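Local atomic coordinates of Lmo2184 protein (Listeria monocytogenes serovar 1/2a, PDB entry 5JOQ), a protein that probably binds heme at the cell surface as the lipid-linked substrate-binding component of an ABC transporter for iron uptake. Residues A[180-186]-A[204-210]; A[187-191]-A[268-273]; A[213-217]-A[248-252]. All coordinates share one frame; numbering follows the deposited sequence.

Interaction 1. Residues A[180-186]-A[204-210]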
ATOM      1  N   LEU A 180      12.653 -11.670   2.158  1.00 11.33           N
ATOM      2  CA  LEU A 180      14.105 -11.708   2.295  1.00 14.13           C
ATOM      3  C   LEU A 180      14.495 -11.994   3.744  1.00 14.18           C
ATOM      4  O   LEU A 180      13.849 -11.512   4.673  1.00 13.20           O
ATOM      5  CB  LEU A 180      14.722 -10.365   1.900  1.00 10.92           C
ATOM      6  CG  LEU A 180      14.564 -10.030   0.406  1.00 16.74           C
ATOM      7  CD1 LEU A 180      14.986  -8.592   0.156  1.00 13.90           C
ATOM      8  CD2 LEU A 180      15.445 -10.957  -0.422  1.00 21.40           C
ATOM      9  N   VAL A 181      15.601 -12.722   3.925  1.00 13.86           N
ATOM     10  CA  VAL A 181      16.199 -12.881   5.252  1.00 12.70           C
ATOM     11  C   VAL A 181      17.102 -11.687   5.536  1.00 10.92           C
ATOM     12  O   VAL A 181      17.927 -11.318   4.694  1.00 11.69           O
ATOM     13  CB  VAL A 181      16.983 -14.191   5.320  1.00 13.59           C
ATOM     14  CG1 VAL A 181      17.649 -14.321   6.686  1.00 17.21           C
ATOM     15  CG2 VAL A 181      16.027 -15.358   5.086  1.00 14.12           C
ATOM     16  N   VAL A 182      16.938 -11.066   6.699  1.00  8.41           N
ATOM     17  CA  VAL A 182      17.692  -9.858   7.062  1.00 11.13           C
ATOM     18  C   VAL A 182      18.846 -10.287   7.964  1.00 11.69           C
ATOM     19  O   VAL A 182      18.621 -10.962   8.980  1.00 11.47           O
ATOM     20  CB  VAL A 182      16.798  -8.818   7.770  1.00 10.62           C
ATOM     21  CG1 VAL A 182      17.577  -7.561   8.054  1.00 10.33           C
ATOM     22  CG2 VAL A 182      15.534  -8.453   6.909  1.00  9.45           C
ATOM     23  N   THR A 183      20.078  -9.922   7.589  1.00 10.64           N
ATOM     24  CA  THR A 183      21.239 -10.276   8.391  1.00  9.99           C
ATOM     25  C   THR A 183      21.604  -9.165   9.377  1.00 11.60           C
ATOM     26  O   THR A 183      21.038  -8.074   9.364  1.00 11.52           O
ATOM     27  CB  THR A 183      22.454 -10.545   7.512  1.00 11.43           C
ATOM     28  OG1 THR A 183      22.959  -9.283   7.019  1.00 11.33           O
ATOM     29  CG2 THR A 183      22.078 -11.487   6.321  1.00 12.42           C
ATOM     30  N   GLU A 184      22.636  -9.433  10.193  1.00  9.90           N
ATOM     31  CA  GLU A 184      23.190  -8.431  11.096  1.00  9.85           C
ATOM     32  C   GLU A 184      23.701  -7.201  10.351  1.00 11.23           C
ATOM     33  O   GLU A 184      23.897  -6.150  10.978  1.00 11.54           O
ATOM     34  CB  GLU A 184      24.369  -9.036  11.901  1.00 13.37           C
ATOM     35  CG  GLU A 184      25.579  -9.359  11.007  1.00 19.14           C
ATOM     36  CD  GLU A 184      26.682 -10.132  11.733  1.00 30.50           C
ATOM     37  OE1 GLU A 184      26.890  -9.812  12.938  1.00 27.91           O
ATOM     38  OE2 GLU A 184      27.315 -11.040  11.097  1.00 32.26           O
ATOM     39  N   HIS A 185      23.939  -7.306   9.037  1.00  9.92           N
ATOM     40  CA  HIS A 185      24.520  -6.168   8.310  1.00 10.94           C
ATOM     41  C   HIS A 185      23.508  -5.114   7.904  1.00 11.97           C
ATOM     42  O   HIS A 185      23.915  -4.047   7.394  1.00 10.90           O
ATOM     43  CB  HIS A 185      25.282  -6.631   7.052  1.00 11.99           C
ATOM     44  CG  HIS A 185      26.336  -7.647   7.354  1.00 13.26           C
ATOM     45  ND1 HIS A 185      27.420  -7.376   8.163  1.00 15.83           N
ATOM     46  CD2 HIS A 185      26.458  -8.941   6.984  1.00 12.09           C
ATOM     47  CE1 HIS A 185      28.165  -8.463   8.281  1.00 14.20           C
ATOM     48  NE2 HIS A 185      27.611  -9.424   7.558  1.00 14.64           N
ATOM     49  N   ALA A 186      22.221  -5.368   8.100  1.00 14.43           N
ATOM     50  CA  ALA A 186      21.179  -4.381   7.857  1.00 13.47           C
ATOM     51  C   ALA A 186      20.694  -3.807   9.184  1.00 12.71           C
ATOM     52  O   ALA A 186      20.911  -4.393  10.244  1.00 10.72           O
ATOM     53  CB  ALA A 186      19.995  -5.005   7.088  1.00 10.50           C
ATOM     54  N   GLN A 204      27.555 -14.176   7.101  1.00 26.78           N
ATOM     55  CA  GLN A 204      27.084 -13.763   5.801  1.00 24.84           C
ATOM     56  C   GLN A 204      27.815 -12.474   5.494  1.00 28.53           C
ATOM     57  O   GLN A 204      28.470 -11.877   6.385  1.00 38.55           O
ATOM     58  CB  GLN A 204      25.613 -13.462   5.797  1.00 29.58           C
ATOM     59  CG  GLN A 204      24.742 -14.657   6.012  1.00 32.72           C
ATOM     60  CD  GLN A 204      25.142 -15.827   5.168  1.00 31.88           C
ATOM     61  OE1 GLN A 204      25.182 -15.747   3.963  1.00 33.71           O
ATOM     62  NE2 GLN A 204      25.463 -16.915   5.810  1.00 35.95           N
ATOM     63  N   LYS A 205      27.771 -12.075   4.238  1.00 19.79           N
ATOM     64  CA  LYS A 205      28.416 -10.843   3.855  1.00 18.52           C
ATOM     65  C   LYS A 205      27.452  -9.815   3.263  1.00 20.36           C
ATOM     66  O   LYS A 205      27.846  -8.722   2.961  1.00 25.90           O
ATOM     67  CB  LYS A 205      29.586 -11.099   2.917  1.00 20.29           C
ATOM     68  CG  LYS A 205      29.187 -11.542   1.533  1.00 23.65           C
ATOM     69  CD  LYS A 205      30.352 -11.463   0.569  1.00 29.87           C
ATOM     70  CE  LYS A 205      31.365 -12.562   0.784  1.00 36.77           C
ATOM     71  NZ  LYS A 205      32.453 -12.524  -0.238  1.00 43.18           N
ATOM     72  N   VAL A 206      26.194 -10.179   3.109  1.00 15.50           N
ATOM     73  CA  VAL A 206      25.213  -9.299   2.528  1.00 14.23           C
ATOM     74  C   VAL A 206      24.166  -8.888   3.534  1.00 14.25           C
ATOM     75  O   VAL A 206      23.994  -9.520   4.541  1.00 10.63           O
ATOM     76  CB  VAL A 206      24.464  -9.955   1.354  1.00 16.01           C
ATOM     77  CG1 VAL A 206      25.400 -10.264   0.207  1.00 21.85           C
ATOM     78  CG2 VAL A 206      23.741 -11.200   1.810  1.00 17.81           C
ATOM     79  N   GLU A 207      23.482  -7.802   3.225  1.00 10.25           N
ATOM     80  CA  GLU A 207      22.392  -7.293   4.066  1.00 13.81           C
ATOM     81  C   GLU A 207      21.122  -8.146   3.970  1.00 13.38           C
ATOM     82  O   GLU A 207      20.428  -8.362   4.985  1.00  9.07           O
ATOM     83  CB  GLU A 207      22.073  -5.852   3.645  1.00 12.18           C
ATOM     84  CG  GLU A 207      23.184  -4.844   3.946  1.00 11.87           C
ATOM     85  CD  GLU A 207      22.952  -3.490   3.258  1.00 16.47           C
ATOM     86  OE1 GLU A 207      21.829  -3.245   2.769  1.00 17.73           O
ATOM     87  OE2 GLU A 207      23.874  -2.665   3.204  1.00 16.62           O
ATOM     88  N   TYR A 208      20.768  -8.599   2.757  1.00 10.53           N
ATOM     89  CA  TYR A 208      19.516  -9.339   2.529  1.00 10.84           C
ATOM     90  C   TYR A 208      19.811 -10.583   1.710  1.00 14.80           C
ATOM     91  O   TYR A 208      20.566 -10.529   0.726  1.00 12.28           O
ATOM     92  CB  TYR A 208      18.451  -8.482   1.792  1.00 10.04           C
ATOM     93  CG  TYR A 208      18.240  -7.156   2.465  1.00 11.70           C
ATOM     94  CD1 TYR A 208      17.636  -7.084   3.720  1.00 13.40           C
ATOM     95  CD2 TYR A 208      18.662  -5.978   1.861  1.00 13.73           C
ATOM     96  CE1 TYR A 208      17.489  -5.868   4.368  1.00 14.37           C
ATOM     97  CE2 TYR A 208      18.525  -4.763   2.503  1.00 15.72           C
ATOM     98  CZ  TYR A 208      17.920  -4.724   3.757  1.00 17.14           C
ATOM     99  OH  TYR A 208      17.795  -3.507   4.373  1.00 21.17           O
ATOM    100  N   LEU A 209      19.263 -11.714   2.147  0.54 13.97           N
ATOM    101  CA  LEU A 209      19.430 -12.999   1.481  0.54 15.90           C
ATOM    102  C   LEU A 209      18.088 -13.506   0.979  0.54 14.73           C
ATOM    103  O   LEU A 209      17.039 -13.255   1.584  0.54 14.51           O
ATOM    104  CB  LEU A 209      19.996 -14.075   2.444  0.54 17.69           C
ATOM    105  CG  LEU A 209      21.382 -13.860   3.008  0.54 18.90           C
ATOM    106  CD1 LEU A 209      21.545 -14.634   4.290  0.54 20.38           C
ATOM    107  CD2 LEU A 209      22.383 -14.329   1.975  0.54 20.61           C
ATOM    108  N   ALA A 210      18.136 -14.287  -0.087  1.00 12.21           N
ATOM    109  CA  ALA A 210      16.966 -15.061  -0.477  1.00 13.21           C
ATOM    110  C   ALA A 210      16.684 -16.112   0.599  1.00 14.68           C
ATOM    111  O   ALA A 210      17.601 -16.640   1.223  1.00 12.54           O
ATOM    112  CB  ALA A 210      17.201 -15.732  -1.833  1.00 18.91           C
TER
HETATM  113  O   HOH W   1      25.962 -12.422   8.694  1.00 17.22           O
HETATM  114  O   HOH W   2      29.729 -11.706   8.998  1.00 26.41           O
HETATM  115  O   HOH W   3      25.768  -2.735   5.522  1.00 27.32           O
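Thr183 OG1 is held from two sides: it gives its proton to Val206 O at 2.7 Å, in that carbonyl's plane and on a lone pair, and it accepts from His185 N at 3.0 Å, which makes an ST turn. With chi1 at 74° the hydroxyl sits between its own backbone N and carbonyl carbon, from where it can reach both partners, while CG2 is left to pack against Gln204 CB. The backbone N of Thr183 also crosses, in an almost straight bond to Glu207 O. Further along the type I turn 183-186, the His185 ring turns its edge to the 204-206 loop, with Val206 O in the ring plane near CD2. His185 NE2 donates to Gln204 O at 2.9 Å, approaching from above that carbonyl's plane; Glu184 CG covers one ring face. Two waters join Glu184 OE2 to Gln204, one at its N and one at its O, and a third links His185 O to Glu207 OE2. Val181 and Leu209 form an antiparallel hydrogen-bonded pair, Val181 N to Leu209 O being 2.8 Å, and their side chains share one face of the sheet. Val182 and Tyr208 lie side by side on the opposite face; Tyr208 CD1, at the ring edge, meets Val182 CG2 at 4.1 Å, and Ala186 CB approaches Tyr208 CE1 at 3.8 Å. Leu180 CD1 comes across Tyr208 CB, near Met173 of strand 168-173. Strand 180-182 thus runs between 168-173 and 208-210, the antiparallel extension of a mixed sheet in one lobe of a periplasmic-binding-protein fold.

Interaction 2. Residues A[187-191]-A[268-273]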
ATOM      1  N   TYR A 187      19.991  -2.668   9.108  1.00  9.33           N
ATOM      2  CA  TYR A 187      19.647  -1.934  10.331  1.00 11.56           C
ATOM      3  C   TYR A 187      18.755  -2.748  11.271  1.00 10.80           C
ATOM      4  O   TYR A 187      18.974  -2.765  12.489  1.00 11.17           O
ATOM      5  CB  TYR A 187      18.969  -0.617   9.952  1.00 11.49           C
ATOM      6  CG  TYR A 187      18.251   0.085  11.113  1.00 12.77           C
ATOM      7  CD1 TYR A 187      18.964   0.526  12.242  1.00 13.84           C
ATOM      8  CD2 TYR A 187      16.880   0.327  11.059  1.00 12.57           C
ATOM      9  CE1 TYR A 187      18.333   1.184  13.297  1.00 11.56           C
ATOM     10  CE2 TYR A 187      16.232   0.991  12.098  1.00 10.90           C
ATOM     11  CZ  TYR A 187      16.965   1.427  13.201  1.00 12.23           C
ATOM     12  OH  TYR A 187      16.330   2.078  14.219  1.00 15.70           O
ATOM     13  N   ILE A 188      17.724  -3.409  10.738  1.00 10.65           N
ATOM     14  CA  ILE A 188      16.881  -4.191  11.638  1.00  9.67           C
ATOM     15  C   ILE A 188      17.689  -5.340  12.233  1.00 12.13           C
ATOM     16  O   ILE A 188      17.485  -5.709  13.389  1.00 11.11           O
ATOM     17  CB  ILE A 188      15.624  -4.730  10.932  1.00 11.05           C
ATOM     18  CG1 ILE A 188      14.767  -3.591  10.355  1.00 16.81           C
ATOM     19  CG2 ILE A 188      14.788  -5.631  11.911  1.00 10.98           C
ATOM     20  CD1 ILE A 188      14.200  -2.696  11.383  1.00 17.27           C
ATOM     21  N   GLY A 189      18.617  -5.925  11.471  1.00 10.99           N
ATOM     22  CA  GLY A 189      19.543  -6.898  12.067  1.00  9.03           C
ATOM     23  C   GLY A 189      20.398  -6.306  13.178  1.00  9.51           C
ATOM     24  O   GLY A 189      20.695  -6.978  14.184  1.00 10.99           O
ATOM     25  N   ASP A 190      20.834  -5.054  13.002  1.00 11.28           N
ATOM     26  CA  ASP A 190      21.595  -4.384  14.053  1.00 12.09           C
ATOM     27  C   ASP A 190      20.756  -4.209  15.326  1.00 13.79           C
ATOM     28  O   ASP A 190      21.261  -4.375  16.442  1.00 11.03           O
ATOM     29  CB  ASP A 190      22.097  -3.029  13.541  1.00 10.52           C
ATOM     30  CG  ASP A 190      23.189  -2.453  14.405  1.00 13.75           C
ATOM     31  OD1 ASP A 190      24.117  -3.218  14.757  1.00 12.00           O
ATOM     32  OD2 ASP A 190      23.132  -1.263  14.751  1.00 14.44           O
ATOM     33  N   LEU A 191      19.468  -3.866  15.182  1.00 11.51           N
ATOM     34  CA  LEU A 191      18.620  -3.725  16.376  1.00 13.00           C
ATOM     35  C   LEU A 191      18.499  -5.045  17.120  1.00 11.81           C
ATOM     36  O   LEU A 191      18.588  -5.085  18.356  1.00 11.82           O
ATOM     37  CB  LEU A 191      17.220  -3.218  15.989  1.00 10.26           C
ATOM     38  CG  LEU A 191      17.153  -1.816  15.386  1.00 11.76           C
ATOM     39  CD1 LEU A 191      15.691  -1.590  14.966  1.00 12.00           C
ATOM     40  CD2 LEU A 191      17.491  -0.797  16.490  1.00 13.51           C
ATOM     41  N   PHE A 268       9.987   0.956  12.743  1.00 16.17           N
ATOM     42  CA  PHE A 268      11.112   0.146  12.260  1.00 15.00           C
ATOM     43  C   PHE A 268      11.274   0.352  10.742  1.00 18.07           C
ATOM     44  O   PHE A 268      10.695  -0.387   9.939  1.00 16.12           O
ATOM     45  CB  PHE A 268      10.859  -1.341  12.564  1.00 13.81           C
ATOM     46  CG  PHE A 268      10.864  -1.670  14.041  1.00 14.39           C
ATOM     47  CD1 PHE A 268      12.046  -2.021  14.675  1.00 12.83           C
ATOM     48  CD2 PHE A 268       9.686  -1.658  14.765  1.00 14.21           C
ATOM     49  CE1 PHE A 268      12.067  -2.331  16.037  1.00 13.49           C
ATOM     50  CE2 PHE A 268       9.682  -1.974  16.144  1.00 16.18           C
ATOM     51  CZ  PHE A 268      10.884  -2.293  16.770  1.00 13.02           C
ATOM     52  N   GLY A 269      12.074   1.319  10.345  1.00 17.11           N
ATOM     53  CA  GLY A 269      12.333   1.483   8.927  1.00 15.41           C
ATOM     54  C   GLY A 269      13.445   0.562   8.428  1.00 15.62           C
ATOM     55  O   GLY A 269      14.101  -0.123   9.210  1.00 14.55           O
ATOM     56  N   MET A 270      13.659   0.573   7.104  1.00 12.84           N
ATOM     57  CA  MET A 270      14.696  -0.271   6.512  1.00 12.94           C
ATOM     58  C   MET A 270      16.095   0.185   6.927  1.00 12.42           C
ATOM     59  O   MET A 270      17.012  -0.642   7.006  1.00 13.05           O
ATOM     60  CB  MET A 270      14.589  -0.257   4.984  1.00 18.74           C
ATOM     61  CG  MET A 270      15.031  -1.566   4.349  1.00 25.08           C
ATOM     62  SD  MET A 270      14.667  -1.635   2.558  1.00 33.98           S
ATOM     63  CE  MET A 270      16.141  -0.775   1.988  1.00 19.79           C
ATOM     64  N   THR A 271      16.284   1.481   7.140  1.00 12.69           N
ATOM     65  CA  THR A 271      17.577   2.008   7.567  1.00 14.74           C
ATOM     66  C   THR A 271      17.394   2.882   8.803  1.00 17.37           C
ATOM     67  O   THR A 271      16.265   3.226   9.184  1.00 11.58           O
ATOM     68  CB  THR A 271      18.270   2.786   6.446  1.00 14.58           C
ATOM     69  OG1 THR A 271      17.397   3.809   5.945  1.00 15.67           O
ATOM     70  CG2 THR A 271      18.663   1.832   5.309  1.00 15.78           C
ATOM     71  N   ALA A 272      18.534   3.247   9.422  1.00 12.38           N
ATOM     72  CA  ALA A 272      18.552   3.829  10.758  1.00 13.22           C
ATOM     73  C   ALA A 272      17.983   5.241  10.746  1.00 15.93           C
ATOM     74  O   ALA A 272      18.060   5.943   9.739  1.00 17.01           O
ATOM     75  CB  ALA A 272      20.010   3.872  11.306  1.00 11.48           C
ATOM     76  N   SER A 273      17.533   5.670  11.910  1.00 13.21           N
ATOM     77  CA  SER A 273      17.040   7.011  12.177  1.00 15.67           C
ATOM     78  C   SER A 273      17.111   7.322  13.675  1.00 13.07           C
ATOM     79  O   SER A 273      17.498   6.496  14.463  1.00 15.75           O
ATOM     80  CB  SER A 273      15.623   7.204  11.650  1.00 20.17           C
ATOM     81  OG  SER A 273      14.694   6.563  12.460  1.00 20.45           O
TER
HETATM   82  O   HOH W   4      19.787  -1.226   6.565  1.00  9.42           O
HETATM   83  O   HOH W   5      16.833  -3.372   7.753  1.00 14.56           O
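This is an aromatic and aliphatic packing contact, supplemented by water bridges, between the first turn of helix 187-194 and the irregular chain that leads from strand 260-262 to helix 276-288, near the centre of the molecule. Tyr187 carries most of it. With CG anti to the backbone N (chi1 166°), its ring lies against the 269-272 backbone: Ala272 CA sits 3.5 Å from the Tyr187 ring centroid, only 6° off the normal, a CH-pi contact over one face. Leu191 CG covers the opposite face, while Gly269 O meets the ring edge in plane, 3.4 Å from Tyr187 CD2. Ile188 reaches the same carbonyl with CD1 and crosses Phe268 at about a right angle, its CD1 3.8 Å from Phe268 CB. Beside it, Leu191 CD1 touches the edge of the Phe268 ring at CD1, 3.7 Å away. Met270 O accepts from two waters, which in turn accept from Tyr187 N and Ile188 N, so the first turn of the helix is tied to the loop through solvent. Bonded through Ala272 to Phe120 and touching Thr99, loop 268-273 passes between the lobes of this solute-binding-protein fold and packs there on helix 187-194.

Interaction 3. Residues A[213-217]-A[248-252]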
ATOM      1  N   THR A 213      13.986 -21.786   3.010  1.00 13.58           N
ATOM      2  CA  THR A 213      13.048 -22.006   4.130  1.00 14.19           C
ATOM      3  C   THR A 213      13.236 -23.356   4.816  1.00 14.39           C
ATOM      4  O   THR A 213      13.047 -23.454   6.040  1.00 14.34           O
ATOM      5  CB  THR A 213      11.607 -21.865   3.665  1.00 13.90           C
ATOM      6  OG1 THR A 213      11.373 -22.779   2.590  1.00 14.18           O
ATOM      7  CG2 THR A 213      11.394 -20.441   3.176  1.00 15.89           C
ATOM      8  N   GLU A 214      13.611 -24.395   4.074  1.00 14.22           N
ATOM      9  CA  GLU A 214      13.841 -25.688   4.715  1.00 16.56           C
ATOM     10  C   GLU A 214      15.020 -25.615   5.666  1.00 18.70           C
ATOM     11  O   GLU A 214      14.984 -26.203   6.752  1.00 13.57           O
ATOM     12  CB  GLU A 214      14.094 -26.773   3.679  1.00 15.88           C
ATOM     13  CG  GLU A 214      12.916 -26.956   2.687  1.00 16.64           C
ATOM     14  CD  GLU A 214      13.189 -26.184   1.378  1.00 21.90           C
ATOM     15  OE1 GLU A 214      14.044 -25.258   1.377  1.00 20.59           O
ATOM     16  OE2 GLU A 214      12.566 -26.528   0.362  1.00 22.33           O
ATOM     17  N   TYR A 215      16.080 -24.912   5.263  1.00 13.16           N
ATOM     18  CA  TYR A 215      17.197 -24.668   6.173  1.00 14.94           C
ATOM     19  C   TYR A 215      16.730 -23.894   7.400  1.00 12.38           C
ATOM     20  O   TYR A 215      17.084 -24.222   8.550  1.00 12.92           O
ATOM     21  CB  TYR A 215      18.313 -23.893   5.428  1.00 15.47           C
ATOM     22  CG  TYR A 215      19.345 -23.337   6.396  1.00 18.44           C
ATOM     23  CD1 TYR A 215      20.352 -24.144   6.919  1.00 23.25           C
ATOM     24  CD2 TYR A 215      19.259 -22.038   6.847  1.00 24.50           C
ATOM     25  CE1 TYR A 215      21.288 -23.631   7.847  1.00 28.79           C
ATOM     26  CE2 TYR A 215      20.189 -21.523   7.772  1.00 30.85           C
ATOM     27  CZ  TYR A 215      21.187 -22.324   8.271  1.00 33.51           C
ATOM     28  OH  TYR A 215      22.094 -21.792   9.188  1.00 43.14           O
ATOM     29  N   LEU A 216      15.936 -22.842   7.174  1.00 13.43           N
ATOM     30  CA  LEU A 216      15.492 -22.001   8.289  1.00 13.24           C
ATOM     31  C   LEU A 216      14.598 -22.788   9.239  1.00 12.87           C
ATOM     32  O   LEU A 216      14.689 -22.634  10.465  1.00 13.73           O
ATOM     33  CB  LEU A 216      14.760 -20.770   7.760  1.00 10.61           C
ATOM     34  CG  LEU A 216      15.649 -19.776   6.953  1.00 15.45           C
ATOM     35  CD1 LEU A 216      14.786 -18.720   6.285  1.00 13.49           C
ATOM     36  CD2 LEU A 216      16.692 -19.058   7.870  1.00 14.05           C
ATOM     37  N   GLN A 217      13.741 -23.649   8.696  1.00 11.85           N
ATOM     38  CA  GLN A 217      12.896 -24.468   9.569  1.00 12.24           C
ATOM     39  C   GLN A 217      13.742 -25.369  10.458  1.00 15.56           C
ATOM     40  O   GLN A 217      13.443 -25.562  11.645  1.00 18.78           O
ATOM     41  CB  GLN A 217      11.925 -25.305   8.729  1.00 12.72           C
ATOM     42  CG  GLN A 217      10.940 -26.117   9.635  1.00 13.19           C
ATOM     43  CD  GLN A 217       9.898 -26.895   8.816  1.00 14.34           C
ATOM     44  OE1 GLN A 217       9.229 -26.314   7.972  1.00 16.41           O
ATOM     45  NE2 GLN A 217       9.785 -28.190   9.049  1.00 14.58           N
ATOM     46  N   ILE A 248       4.895 -23.587   3.844  1.00 16.88           N
ATOM     47  CA  ILE A 248       6.254 -23.114   3.865  1.00 17.95           C
ATOM     48  C   ILE A 248       6.709 -22.669   5.257  1.00 16.30           C
ATOM     49  O   ILE A 248       7.836 -22.867   5.580  1.00 20.68           O
ATOM     50  CB  ILE A 248       6.438 -21.928   2.887  1.00 22.29           C
ATOM     51  CG1 ILE A 248       6.039 -22.326   1.466  1.00 32.69           C
ATOM     52  CG2 ILE A 248       7.860 -21.415   2.890  1.00 21.92           C
ATOM     53  CD1 ILE A 248       6.865 -23.459   0.942  1.00 39.48           C
ATOM     54  N   TRP A 249       5.850 -22.031   6.039  1.00 13.94           N
ATOM     55  CA  TRP A 249       6.211 -21.519   7.357  1.00 15.20           C
ATOM     56  C   TRP A 249       5.500 -22.087   8.587  1.00 15.68           C
ATOM     57  O   TRP A 249       6.008 -22.000   9.699  1.00 17.50           O
ATOM     58  CB  TRP A 249       5.942 -20.004   7.376  1.00 15.84           C
ATOM     59  CG  TRP A 249       6.617 -19.206   6.310  1.00 15.26           C
ATOM     60  CD1 TRP A 249       6.049 -18.687   5.208  1.00 16.66           C
ATOM     61  CD2 TRP A 249       7.992 -18.841   6.261  1.00 16.30           C
ATOM     62  NE1 TRP A 249       6.967 -18.020   4.465  1.00 17.90           N
ATOM     63  CE2 TRP A 249       8.179 -18.104   5.087  1.00 18.19           C
ATOM     64  CE3 TRP A 249       9.086 -19.083   7.084  1.00 15.50           C
ATOM     65  CZ2 TRP A 249       9.407 -17.603   4.720  1.00 19.06           C
ATOM     66  CZ3 TRP A 249      10.298 -18.589   6.723  1.00 15.35           C
ATOM     67  CH2 TRP A 249      10.455 -17.845   5.552  1.00 17.28           C
ATOM     68  N   LYS A 250       4.324 -22.654   8.370  1.00 12.99           N
ATOM     69  CA  LYS A 250       3.473 -23.112   9.450  1.00 14.77           C
ATOM     70  C   LYS A 250       3.998 -24.201  10.350  1.00 14.28           C
ATOM     71  O   LYS A 250       3.518 -24.372  11.426  1.00 14.92           O
ATOM     72  CB  LYS A 250       2.044 -23.381   9.008  1.00 17.78           C
ATOM     73  CG  LYS A 250       1.797 -24.696   8.328  1.00 20.47           C
ATOM     74  CD  LYS A 250       0.303 -24.854   8.153  1.00 23.86           C
ATOM     75  CE  LYS A 250      -0.071 -26.151   7.502  1.00 33.04           C
ATOM     76  NZ  LYS A 250      -1.523 -26.388   7.694  1.00 37.06           N
ATOM     77  N   HIS A 251       4.961 -24.957   9.891  1.00 14.47           N
ATOM     78  CA  HIS A 251       5.521 -25.977  10.779  1.00 15.96           C
ATOM     79  C   HIS A 251       6.743 -25.479  11.559  1.00 19.20           C
ATOM     80  O   HIS A 251       7.307 -26.244  12.351  1.00 17.16           O
ATOM     81  CB  HIS A 251       5.834 -27.239   9.986  1.00 17.25           C
ATOM     82  CG  HIS A 251       4.654 -27.719   9.176  1.00 19.11           C
ATOM     83  ND1 HIS A 251       3.639 -28.475   9.724  1.00 19.42           N
ATOM     84  CD2 HIS A 251       4.307 -27.501   7.886  1.00 19.55           C
ATOM     85  CE1 HIS A 251       2.723 -28.715   8.805  1.00 19.47           C
ATOM     86  NE2 HIS A 251       3.107 -28.135   7.678  1.00 20.46           N
ATOM     87  N   PHE A 252       7.123 -24.206  11.412  1.00 18.14           N
ATOM     88  CA  PHE A 252       8.105 -23.618  12.336  1.00 14.60           C
ATOM     89  C   PHE A 252       7.554 -23.602  13.759  1.00 17.87           C
ATOM     90  O   PHE A 252       6.418 -23.183  13.987  1.00 16.73           O
ATOM     91  CB  PHE A 252       8.431 -22.183  11.956  1.00 12.10           C
ATOM     92  CG  PHE A 252       9.391 -22.041  10.795  1.00 14.64           C
ATOM     93  CD1 PHE A 252       9.066 -22.547   9.543  1.00 12.16           C
ATOM     94  CD2 PHE A 252      10.586 -21.341  10.962  1.00 12.77           C
ATOM     95  CE1 PHE A 252       9.946 -22.392   8.453  1.00 13.96           C
ATOM     96  CE2 PHE A 252      11.484 -21.165   9.887  1.00 13.75           C
ATOM     97  CZ  PHE A 252      11.165 -21.684   8.634  1.00 13.08           C
TER
HETATM   98  O   HOH W   6       9.797 -24.458   4.012  1.00 21.28           O
HETATM   99  O   HOH W   7       6.758 -24.904   7.723  1.00 15.24           O
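Two first torsions bring the key groups of this contact together: Gln217, with CG anti to its backbone N (chi1 -176°), sends its extended chain out past the Phe252 ring to lie beside His251, whereas Phe252, at chi1 -78°, swings its ring back beside its own N and against helix 213-219. On the outer flank of a periplasmic-binding-protein lobe, helix 213-219 packs here against the short, weakly bonded helix 247-250 and the turn after it, which ends in Phe252, the N-cap residue of helix 253-256. The Phe252 ring takes Gln217 CA over one face, 3.7 Å from its centroid and displaced toward the rim, a CH-pi contact. Gln217 CB follows at 3.5 Å from Phe252 CE1, and Leu216 CB lies in plane at the ring edge, 3.8 Å from Phe252 CZ. The Gln217 amide is turned 47° from the His251 imidazole plane. At the other end of the contact, Thr213 CG2 stands over the six-membered ring of Trp249, a CH-pi contact, with Trp249 CH2 nearest at 3.6 Å. Thr213 CG2 also meets Ile248 CG2 at 3.7 Å; Ile248 CG2 itself covers part of a Trp249 face. Leu216 CD1 comes more distantly to the edge of the same indole. Behind these groups, Leu170 of strand 168-173 touches Leu216, Trp249 and Phe252, and Trp249 stacks on Phe243. Polar links between the segments run through solvent: one water joins Thr213 OG1 to Ile248 O, and another donates to Gln217 OE1 at 2.9 Å while accepting from His251 N.

All three contacts are partly buried. Interaction 2, nearest the middle of the chain, has no exposed residue among those that touch, while interactions 1 and 3 each include two; interaction 3 lies at the flank of the lobe, its centre about 26 Å from the centre of the chain. Strand 180-182 leads through its turn into helix 187-194, and Tyr208 OH packs against Met270 CG at 3.4 Å. Strand 208-210 similarly leads to helix 213-219, where Val181 CG2 meets Leu216 CD1. Interactions 2 and 3 do not touch. Direct hydrogen bonds across the segments belong to the strand-and-turn pairing of interaction 1; the helix contacts rely on CH-pi and apolar packing. Water bridges occur in all three.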